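Local coordinates for protein sphingomyelinase-c (Listeria ivanovii, PDB 1ZWX) that belongs to the endonuclease/exonuclease/phosphatase family and adopts the DNase I-like fold, in which two mixed beta sheets pack together between helices, at residues S216-N221 with S261-V266; M224-P229 with Y246-F251. One frame throughout, in Å; residues are numbered along the deposited sequence.

Contact 1 (S216-N221 with S261-V266); sequences SPANFN and SWHNKV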
ATOM      1  N   SER A 216      12.735  -8.311   8.667  1.00 28.84           N
ATOM      2  CA  SER A 216      12.686  -8.571   7.235  1.00 30.31           C
ATOM      3  C   SER A 216      12.030  -9.936   7.006  1.00 31.49           C
ATOM      4  O   SER A 216      12.303 -10.877   7.776  1.00 31.04           O
ATOM      5  CB  SER A 216      14.082  -8.597   6.651  1.00 30.07           C
ATOM      6  OG  SER A 216      14.662  -7.309   6.708  1.00 31.30           O
ATOM      7  N   PRO A 217      11.119 -10.033   6.018  1.00 31.56           N
ATOM      8  CA  PRO A 217      10.629 -11.364   5.605  1.00 32.77           C
ATOM      9  C   PRO A 217      11.766 -12.366   5.351  1.00 33.89           C
ATOM     10  O   PRO A 217      12.890 -11.964   5.006  1.00 32.63           O
ATOM     11  CB  PRO A 217       9.844 -11.070   4.322  1.00 32.31           C
ATOM     12  CG  PRO A 217       9.303  -9.661   4.559  1.00 31.67           C
ATOM     13  CD  PRO A 217      10.435  -8.940   5.289  1.00 31.63           C
ATOM     14  N   ALA A 218      11.462 -13.656   5.548  1.00 35.36           N
ATOM     15  CA  ALA A 218      12.437 -14.739   5.397  1.00 36.93           C
ATOM     16  C   ALA A 218      13.041 -14.815   3.996  1.00 38.37           C
ATOM     17  O   ALA A 218      12.346 -14.578   2.987  1.00 38.24           O
ATOM     18  CB  ALA A 218      11.796 -16.084   5.766  1.00 36.94           C
ATOM     19  N   ASN A 219      14.328 -15.176   3.941  1.00 39.50           N
ATOM     20  CA  ASN A 219      15.077 -15.285   2.691  1.00 41.08           C
ATOM     21  C   ASN A 219      14.762 -14.119   1.757  1.00 42.17           C
ATOM     22  O   ASN A 219      14.365 -14.317   0.603  1.00 42.78           O
ATOM     23  CB  ASN A 219      14.800 -16.626   1.999  1.00 41.94           C
ATOM     24  N   PHE A 220      14.934 -12.906   2.277  1.00 43.19           N
ATOM     25  CA  PHE A 220      14.529 -11.693   1.573  1.00 43.74           C
ATOM     26  C   PHE A 220      15.435 -11.391   0.394  1.00 44.47           C
ATOM     27  O   PHE A 220      16.652 -11.398   0.538  1.00 45.12           O
ATOM     28  CB  PHE A 220      14.516 -10.496   2.524  1.00 43.23           C
ATOM     29  CG  PHE A 220      13.709  -9.342   2.011  1.00 42.72           C
ATOM     30  CD1 PHE A 220      12.317  -9.366   2.093  1.00 41.66           C
ATOM     31  CD2 PHE A 220      14.331  -8.256   1.394  1.00 42.78           C
ATOM     32  CE1 PHE A 220      11.552  -8.297   1.606  1.00 40.80           C
ATOM     33  CE2 PHE A 220      13.579  -7.191   0.883  1.00 42.89           C
ATOM     34  CZ  PHE A 220      12.187  -7.213   1.000  1.00 42.18           C
ATOM     35  N   ASN A 221      14.843 -11.129  -0.767  1.00 44.66           N
ATOM     36  CA  ASN A 221      15.619 -10.683  -1.920  1.00 45.28           C
ATOM     37  C   ASN A 221      15.424  -9.188  -2.250  1.00 45.49           C
ATOM     38  O   ASN A 221      14.433  -8.784  -2.883  1.00 45.23           O
ATOM     39  CB  ASN A 221      15.345 -11.560  -3.136  1.00 45.18           C
ATOM     40  CG  ASN A 221      16.203 -11.193  -4.327  1.00 45.34           C
ATOM     41  OD1 ASN A 221      15.917 -11.599  -5.449  1.00 47.63           O
ATOM     42  ND2 ASN A 221      17.259 -10.433  -4.093  1.00 45.62           N
ATOM     43  N   SER A 261       7.393 -19.151   8.946  1.00 37.97           N
ATOM     44  CA  SER A 261       8.064 -18.604   7.799  1.00 36.91           C
ATOM     45  C   SER A 261       7.150 -17.502   7.206  1.00 35.58           C
ATOM     46  O   SER A 261       6.000 -17.781   6.911  1.00 35.27           O
ATOM     47  CB  SER A 261       8.234 -19.745   6.806  1.00 36.96           C
ATOM     48  OG  SER A 261       9.171 -19.440   5.814  1.00 40.66           O
ATOM     49  N   TRP A 262       7.653 -16.277   7.057  1.00 33.77           N
ATOM     50  CA  TRP A 262       6.926 -15.197   6.327  1.00 32.35           C
ATOM     51  C   TRP A 262       7.808 -14.610   5.228  1.00 31.68           C
ATOM     52  O   TRP A 262       9.002 -14.323   5.456  1.00 30.46           O
ATOM     53  CB  TRP A 262       6.485 -14.109   7.286  1.00 32.04           C
ATOM     54  CG  TRP A 262       5.782 -12.963   6.627  1.00 31.84           C
ATOM     55  CD1 TRP A 262       6.273 -11.695   6.434  1.00 30.00           C
ATOM     56  CD2 TRP A 262       4.445 -12.960   6.109  1.00 31.42           C
ATOM     57  NE1 TRP A 262       5.327 -10.910   5.844  1.00 30.63           N
ATOM     58  CE2 TRP A 262       4.194 -11.649   5.621  1.00 30.49           C
ATOM     59  CE3 TRP A 262       3.431 -13.932   6.013  1.00 28.74           C
ATOM     60  CZ2 TRP A 262       2.982 -11.296   5.022  1.00 30.82           C
ATOM     61  CZ3 TRP A 262       2.225 -13.582   5.438  1.00 29.84           C
ATOM     62  CH2 TRP A 262       2.007 -12.270   4.942  1.00 30.63           C
ATOM     63  N   HIS A 263       7.227 -14.493   4.036  1.00 30.53           N
ATOM     64  CA  HIS A 263       7.939 -14.147   2.810  1.00 30.89           C
ATOM     65  C   HIS A 263       7.240 -12.968   2.140  1.00 29.46           C
ATOM     66  O   HIS A 263       6.064 -12.738   2.403  1.00 28.36           O
ATOM     67  CB  HIS A 263       7.936 -15.337   1.853  1.00 31.37           C
ATOM     68  CG  HIS A 263       8.593 -16.557   2.428  1.00 35.62           C
ATOM     69  ND1 HIS A 263       9.953 -16.776   2.346  1.00 40.19           N
ATOM     70  CD2 HIS A 263       8.089 -17.582   3.152  1.00 38.58           C
ATOM     71  CE1 HIS A 263      10.254 -17.901   2.970  1.00 40.51           C
ATOM     72  NE2 HIS A 263       9.141 -18.410   3.467  1.00 40.55           N
ATOM     73  N   ASN A 264       7.994 -12.247   1.301  1.00 28.86           N
ATOM     74  CA  ASN A 264       7.474 -11.273   0.339  1.00 28.93           C
ATOM     75  C   ASN A 264       8.020 -11.659  -1.020  1.00 29.10           C
ATOM     76  O   ASN A 264       9.165 -12.055  -1.120  1.00 29.73           O
ATOM     77  CB  ASN A 264       7.961  -9.846   0.643  1.00 28.52           C
ATOM     78  CG  ASN A 264       7.177  -9.168   1.724  1.00 28.54           C
ATOM     79  OD1 ASN A 264       7.323  -7.957   1.946  1.00 26.87           O
ATOM     80  ND2 ASN A 264       6.343  -9.932   2.435  1.00 26.85           N
ATOM     81  N   LYS A 265       7.207 -11.510  -2.063  1.00 29.10           N
ATOM     82  CA  LYS A 265       7.636 -11.672  -3.439  1.00 30.01           C
ATOM     83  C   LYS A 265       7.104 -10.492  -4.259  1.00 29.75           C
ATOM     84  O   LYS A 265       5.916 -10.174  -4.199  1.00 29.61           O
ATOM     85  CB  LYS A 265       7.096 -12.994  -4.047  1.00 30.63           C
ATOM     86  CG  LYS A 265       7.560 -13.194  -5.494  1.00 33.83           C
ATOM     87  CD  LYS A 265       7.527 -14.618  -5.988  1.00 38.67           C
ATOM     88  CE  LYS A 265       8.479 -14.783  -7.190  1.00 41.56           C
ATOM     89  N   VAL A 266       7.996  -9.874  -5.025  1.00 29.13           N
ATOM     90  CA  VAL A 266       7.645  -8.798  -5.942  1.00 29.47           C
ATOM     91  C   VAL A 266       7.180  -9.450  -7.242  1.00 30.33           C
ATOM     92  O   VAL A 266       7.876 -10.318  -7.793  1.00 30.65           O
ATOM     93  CB  VAL A 266       8.866  -7.880  -6.235  1.00 29.14           C
ATOM     94  CG1 VAL A 266       8.479  -6.744  -7.197  1.00 28.36           C
ATOM     95  CG2 VAL A 266       9.441  -7.325  -4.958  1.00 29.37           C
TER
HETATM   96  O   HOH W   1      10.845 -12.750   1.480  1.00 34.19           O
HETATM   97  O   HOH W   2      11.580 -15.713  -0.073  1.00 43.09           O
HETATM   98  O   HOH W   3      12.238 -11.719  -1.107  1.00 36.76           O
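Ser261 and His263 together border the methyl group of Ala218. The hydroxyl of Ser261 is tied within its own segment to the imidazole, OG to His263 NE2 2.6 Å, and this limits how the ring can turn. Trp262 makes the main backbone link: its carbonyl O accepts the N-H of Ala218 over a short 2.6 Å, with the donor almost in line with the C=O (171°). Its indole CD1 lies 4.1 Å from Pro217 CG, and NE1 is bonded to Ile250 O. Residues 262-266 are the edge strand of one of the two sheets of the DNase I-like fold. This strand pairs antiparallel with 294-298, and the irregular loop 216-221, which follows helix 203-212, lies against 262-266. At His263, CB starts away from the loop, but with CG beside the backbone N (chi1 -60°) the ring swings back, and CE1 reaches Ala218 CB at 3.7 Å. ND1 gives only a weak, bent hydrogen bond to Ala218 O, and also lies beside a water that reaches Asn219 O. Another water accepts the N-H of Asn264 and probably donates to Ala218 O. CB of Asn264 points at the loop, and Pro217 CG sits 3.6 Å from Asn264 CG and nearly equally far from OD1 and ND2. The amide is held from both ends: ND2 donates to His263 O at 2.8 Å, approaching from above that carbonyl's plane, and OD1 accepts from Ile250 N. Phe220 CE1 touches Asn264 CB at 4.0 Å, the ring and amide planes 58° apart. A third water, donating to Asn264 O, accepts the N-H of Asn221 at 2.7 Å.

Contact 2 (M224-P229 with Y246-F251); sequences MATWDP and YLDYIF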
ATOM      1  N   MET A 224      15.663  -7.222  -6.014  1.00 45.19           N
ATOM      2  CA  MET A 224      14.450  -6.781  -6.663  1.00 43.45           C
ATOM      3  C   MET A 224      14.262  -5.255  -6.464  1.00 41.53           C
ATOM      4  O   MET A 224      14.979  -4.592  -5.665  1.00 41.62           O
ATOM      5  CB  MET A 224      13.253  -7.571  -6.118  1.00 44.69           C
ATOM      6  CG  MET A 224      12.641  -8.637  -7.060  1.00 46.60           C
ATOM      7  SD  MET A 224      13.690  -9.610  -8.188  1.00 55.29           S
ATOM      8  CE  MET A 224      14.148  -8.424  -9.474  1.00 55.57           C
ATOM      9  N   ALA A 225      13.329  -4.703  -7.219  1.00 37.01           N
ATOM     10  CA  ALA A 225      12.932  -3.310  -7.073  1.00 34.00           C
ATOM     11  C   ALA A 225      11.445  -3.267  -7.318  1.00 31.42           C
ATOM     12  O   ALA A 225      10.964  -3.792  -8.314  1.00 31.26           O
ATOM     13  CB  ALA A 225      13.669  -2.420  -8.091  1.00 33.32           C
ATOM     14  N   THR A 226      10.710  -2.677  -6.392  1.00 28.83           N
ATOM     15  CA  THR A 226       9.276  -2.504  -6.562  1.00 26.68           C
ATOM     16  C   THR A 226       8.959  -1.223  -7.341  1.00 27.20           C
ATOM     17  O   THR A 226       7.847  -1.060  -7.839  1.00 25.74           O
ATOM     18  CB  THR A 226       8.547  -2.484  -5.208  1.00 26.56           C
ATOM     19  OG1 THR A 226       8.870  -1.276  -4.481  1.00 25.60           O
ATOM     20  CG2 THR A 226       8.931  -3.738  -4.388  1.00 24.05           C
ATOM     21  N   TRP A 227       9.952  -0.326  -7.429  1.00 26.69           N
ATOM     22  CA  TRP A 227       9.817   0.934  -8.170  1.00 26.33           C
ATOM     23  C   TRP A 227      11.039   0.936  -9.084  1.00 26.81           C
ATOM     24  O   TRP A 227      12.161   1.182  -8.628  1.00 25.59           O
ATOM     25  CB  TRP A 227       9.774   2.127  -7.203  1.00 26.00           C
ATOM     26  CG  TRP A 227       9.427   3.433  -7.862  1.00 26.83           C
ATOM     27  CD1 TRP A 227       8.182   3.933  -8.115  1.00 27.13           C
ATOM     28  CD2 TRP A 227      10.362   4.409  -8.349  1.00 26.51           C
ATOM     29  NE1 TRP A 227       8.284   5.165  -8.746  1.00 26.04           N
ATOM     30  CE2 TRP A 227       9.613   5.470  -8.906  1.00 27.71           C
ATOM     31  CE3 TRP A 227      11.765   4.463  -8.401  1.00 26.47           C
ATOM     32  CZ2 TRP A 227      10.226   6.607  -9.498  1.00 27.80           C
ATOM     33  CZ3 TRP A 227      12.377   5.585  -8.995  1.00 27.62           C
ATOM     34  CH2 TRP A 227      11.604   6.633  -9.534  1.00 27.65           C
ATOM     35  N   ASP A 228      10.822   0.585 -10.344  1.00 27.37           N
ATOM     36  CA  ASP A 228      11.931   0.293 -11.267  1.00 28.96           C
ATOM     37  C   ASP A 228      11.842   1.012 -12.615  1.00 29.36           C
ATOM     38  O   ASP A 228      11.218   0.500 -13.548  1.00 29.52           O
ATOM     39  CB  ASP A 228      12.030  -1.214 -11.521  1.00 28.80           C
ATOM     40  CG  ASP A 228      13.405  -1.629 -11.987  1.00 30.91           C
ATOM     41  OD1 ASP A 228      14.169  -0.789 -12.528  1.00 33.41           O
ATOM     42  OD2 ASP A 228      13.732  -2.803 -11.826  1.00 32.02           O
ATOM     43  N   PRO A 229      12.473   2.201 -12.732  1.00 30.23           N
ATOM     44  CA  PRO A 229      12.512   2.860 -14.062  1.00 30.61           C
ATOM     45  C   PRO A 229      13.261   2.078 -15.172  1.00 32.01           C
ATOM     46  O   PRO A 229      13.137   2.426 -16.356  1.00 32.95           O
ATOM     47  CB  PRO A 229      13.216   4.196 -13.774  1.00 30.35           C
ATOM     48  CG  PRO A 229      13.085   4.404 -12.282  1.00 29.57           C
ATOM     49  CD  PRO A 229      13.138   3.015 -11.697  1.00 29.88           C
ATOM     50  N   TYR A 246      13.369  -0.189  -3.714  1.00 27.12           N
ATOM     51  CA  TYR A 246      12.544  -1.246  -3.118  1.00 26.28           C
ATOM     52  C   TYR A 246      11.805  -0.615  -1.940  1.00 24.92           C
ATOM     53  O   TYR A 246      12.413  -0.301  -0.920  1.00 25.31           O
ATOM     54  CB  TYR A 246      13.427  -2.434  -2.669  1.00 26.62           C
ATOM     55  CG  TYR A 246      12.628  -3.695  -2.399  1.00 26.88           C
ATOM     56  CD1 TYR A 246      12.758  -4.804  -3.229  1.00 29.20           C
ATOM     57  CD2 TYR A 246      11.728  -3.761  -1.341  1.00 27.91           C
ATOM     58  CE1 TYR A 246      12.027  -5.959  -3.012  1.00 29.17           C
ATOM     59  CE2 TYR A 246      10.972  -4.881  -1.123  1.00 26.02           C
ATOM     60  CZ  TYR A 246      11.140  -5.996  -1.952  1.00 29.83           C
ATOM     61  OH  TYR A 246      10.416  -7.145  -1.725  1.00 27.95           O
ATOM     62  N   LEU A 247      10.504  -0.364  -2.101  1.00 23.58           N
ATOM     63  CA  LEU A 247       9.774   0.556  -1.226  1.00 22.74           C
ATOM     64  C   LEU A 247       8.491  -0.027  -0.618  1.00 22.81           C
ATOM     65  O   LEU A 247       7.884   0.583   0.276  1.00 21.93           O
ATOM     66  CB  LEU A 247       9.361   1.796  -2.039  1.00 23.62           C
ATOM     67  CG  LEU A 247      10.494   2.659  -2.623  1.00 23.01           C
ATOM     68  CD1 LEU A 247       9.888   3.800  -3.465  1.00 20.96           C
ATOM     69  CD2 LEU A 247      11.380   3.215  -1.499  1.00 23.65           C
ATOM     70  N   ASP A 248       8.060  -1.164  -1.165  1.00 22.38           N
ATOM     71  CA  ASP A 248       6.749  -1.767  -0.810  1.00 22.50           C
ATOM     72  C   ASP A 248       6.983  -3.102  -0.063  1.00 21.56           C
ATOM     73  O   ASP A 248       7.738  -3.966  -0.504  1.00 21.00           O
ATOM     74  CB  ASP A 248       5.905  -2.023  -2.060  1.00 22.65           C
ATOM     75  CG  ASP A 248       5.623  -0.755  -2.871  1.00 25.21           C
ATOM     76  OD1 ASP A 248       6.464  -0.369  -3.708  1.00 26.04           O
ATOM     77  OD2 ASP A 248       4.531  -0.191  -2.691  1.00 26.05           O
ATOM     78  N   TYR A 249       6.317  -3.229   1.074  1.00 22.46           N
ATOM     79  CA  TYR A 249       6.560  -4.331   1.999  1.00 22.66           C
ATOM     80  C   TYR A 249       5.274  -4.792   2.661  1.00 22.44           C
ATOM     81  O   TYR A 249       4.339  -3.995   2.879  1.00 23.02           O
ATOM     82  CB  TYR A 249       7.432  -3.844   3.144  1.00 22.91           C
ATOM     83  CG  TYR A 249       8.781  -3.240   2.741  1.00 23.19           C
ATOM     84  CD1 TYR A 249       8.929  -1.861   2.608  1.00 25.04           C
ATOM     85  CD2 TYR A 249       9.896  -4.064   2.542  1.00 27.11           C
ATOM     86  CE1 TYR A 249      10.186  -1.295   2.248  1.00 23.33           C
ATOM     87  CE2 TYR A 249      11.158  -3.519   2.175  1.00 26.10           C
ATOM     88  CZ  TYR A 249      11.276  -2.133   2.044  1.00 25.03           C
ATOM     89  OH  TYR A 249      12.508  -1.622   1.724  1.00 23.82           O
ATOM     90  N   ILE A 250       5.273  -6.060   3.075  1.00 22.19           N
ATOM     91  CA  ILE A 250       4.271  -6.520   4.029  1.00 22.03           C
ATOM     92  C   ILE A 250       5.003  -7.252   5.155  1.00 21.41           C
ATOM     93  O   ILE A 250       5.578  -8.292   4.925  1.00 21.65           O
ATOM     94  CB  ILE A 250       3.177  -7.440   3.408  1.00 22.25           C
ATOM     95  CG1 ILE A 250       2.573  -6.820   2.109  1.00 22.99           C
ATOM     96  CG2 ILE A 250       2.072  -7.641   4.444  1.00 20.20           C
ATOM     97  CD1 ILE A 250       1.923  -7.847   1.173  1.00 22.21           C
ATOM     98  N   PHE A 251       4.912  -6.703   6.358  1.00 21.28           N
ATOM     99  CA  PHE A 251       5.653  -7.209   7.521  1.00 22.77           C
ATOM    100  C   PHE A 251       4.726  -7.866   8.517  1.00 23.06           C
ATOM    101  O   PHE A 251       3.552  -7.571   8.570  1.00 23.08           O
ATOM    102  CB  PHE A 251       6.288  -6.043   8.294  1.00 22.17           C
ATOM    103  CG  PHE A 251       7.386  -5.311   7.545  1.00 23.01           C
ATOM    104  CD1 PHE A 251       7.233  -3.949   7.245  1.00 26.89           C
ATOM    105  CD2 PHE A 251       8.576  -5.959   7.177  1.00 24.80           C
ATOM    106  CE1 PHE A 251       8.275  -3.220   6.566  1.00 26.65           C
ATOM    107  CE2 PHE A 251       9.609  -5.270   6.485  1.00 25.45           C
ATOM    108  CZ  PHE A 251       9.453  -3.877   6.187  1.00 24.46           C
TER
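Thr226 OG1 is gripped from two directions. It accepts the N-H of Leu247 in a nearly straight bond (OG1 to N 3.0 Å, 166°), and it donates to Asp248 OD1 at 2.7 Å. The aspartate receives this hydrogen on its anti lone pair, on the side away from its other oxygen; the same OD1 also accepts from His291 ND1. The rotamer of Thr226, chi1 69°, sets OG1 between the backbone N and the carbonyl carbon, and turns CG2 toward Tyr246. There the methyl makes a CH-pi contact over one ring face, 3.9 Å from CG2 to the ring centroid and 5° off the normal. Met224 takes the ring's edge instead: its carbonyl O lies 3.3 Å from Tyr246 CD1, near the ring plane, while its CB packs against CE1 at 3.7 Å. Farther along, Trp227 CB meets Leu247 CD1 at 4.1 Å; the indole meets the ring of His291, and the side chain comes within about 4 Å (nearest atoms) of a bound phosphate ion. Thr226 and Trp227 both face Glu245, a classic beta bulge; Glu245 lies shortly before 248-252, the edge strand of the other sheet of the sandwich. With its hydroxyl both giving and receiving, Thr226 has its side-chain rotation fixed, which keeps the methyl over the tyrosine ring; since OD1 is shared with His291 ND1, the threonine probably helps to position the carboxylate as well.

Both segments of contact 2 fall between those of contact 1 in sequence, and the centres of the two contacts are 12 Å apart. Their strands, 248-252 and 262-266, follow each other along the chain yet are edge strands of different sheets. Side chains from 261-266 bridge them at one residue: Trp262 NE1 lies 2.8 Å from Ile250 O, and Asn264 OD1 3.0 Å from Ile250 N. Tyr246 is shared as well, its OH packing 3.3 Å from Phe220 CZ and 3.4 Å from Val266 CG2. The bound phosphate lies beside Trp227, on the contact 2 side; the ion probably comes from the crystallisation solution but may mark a pocket.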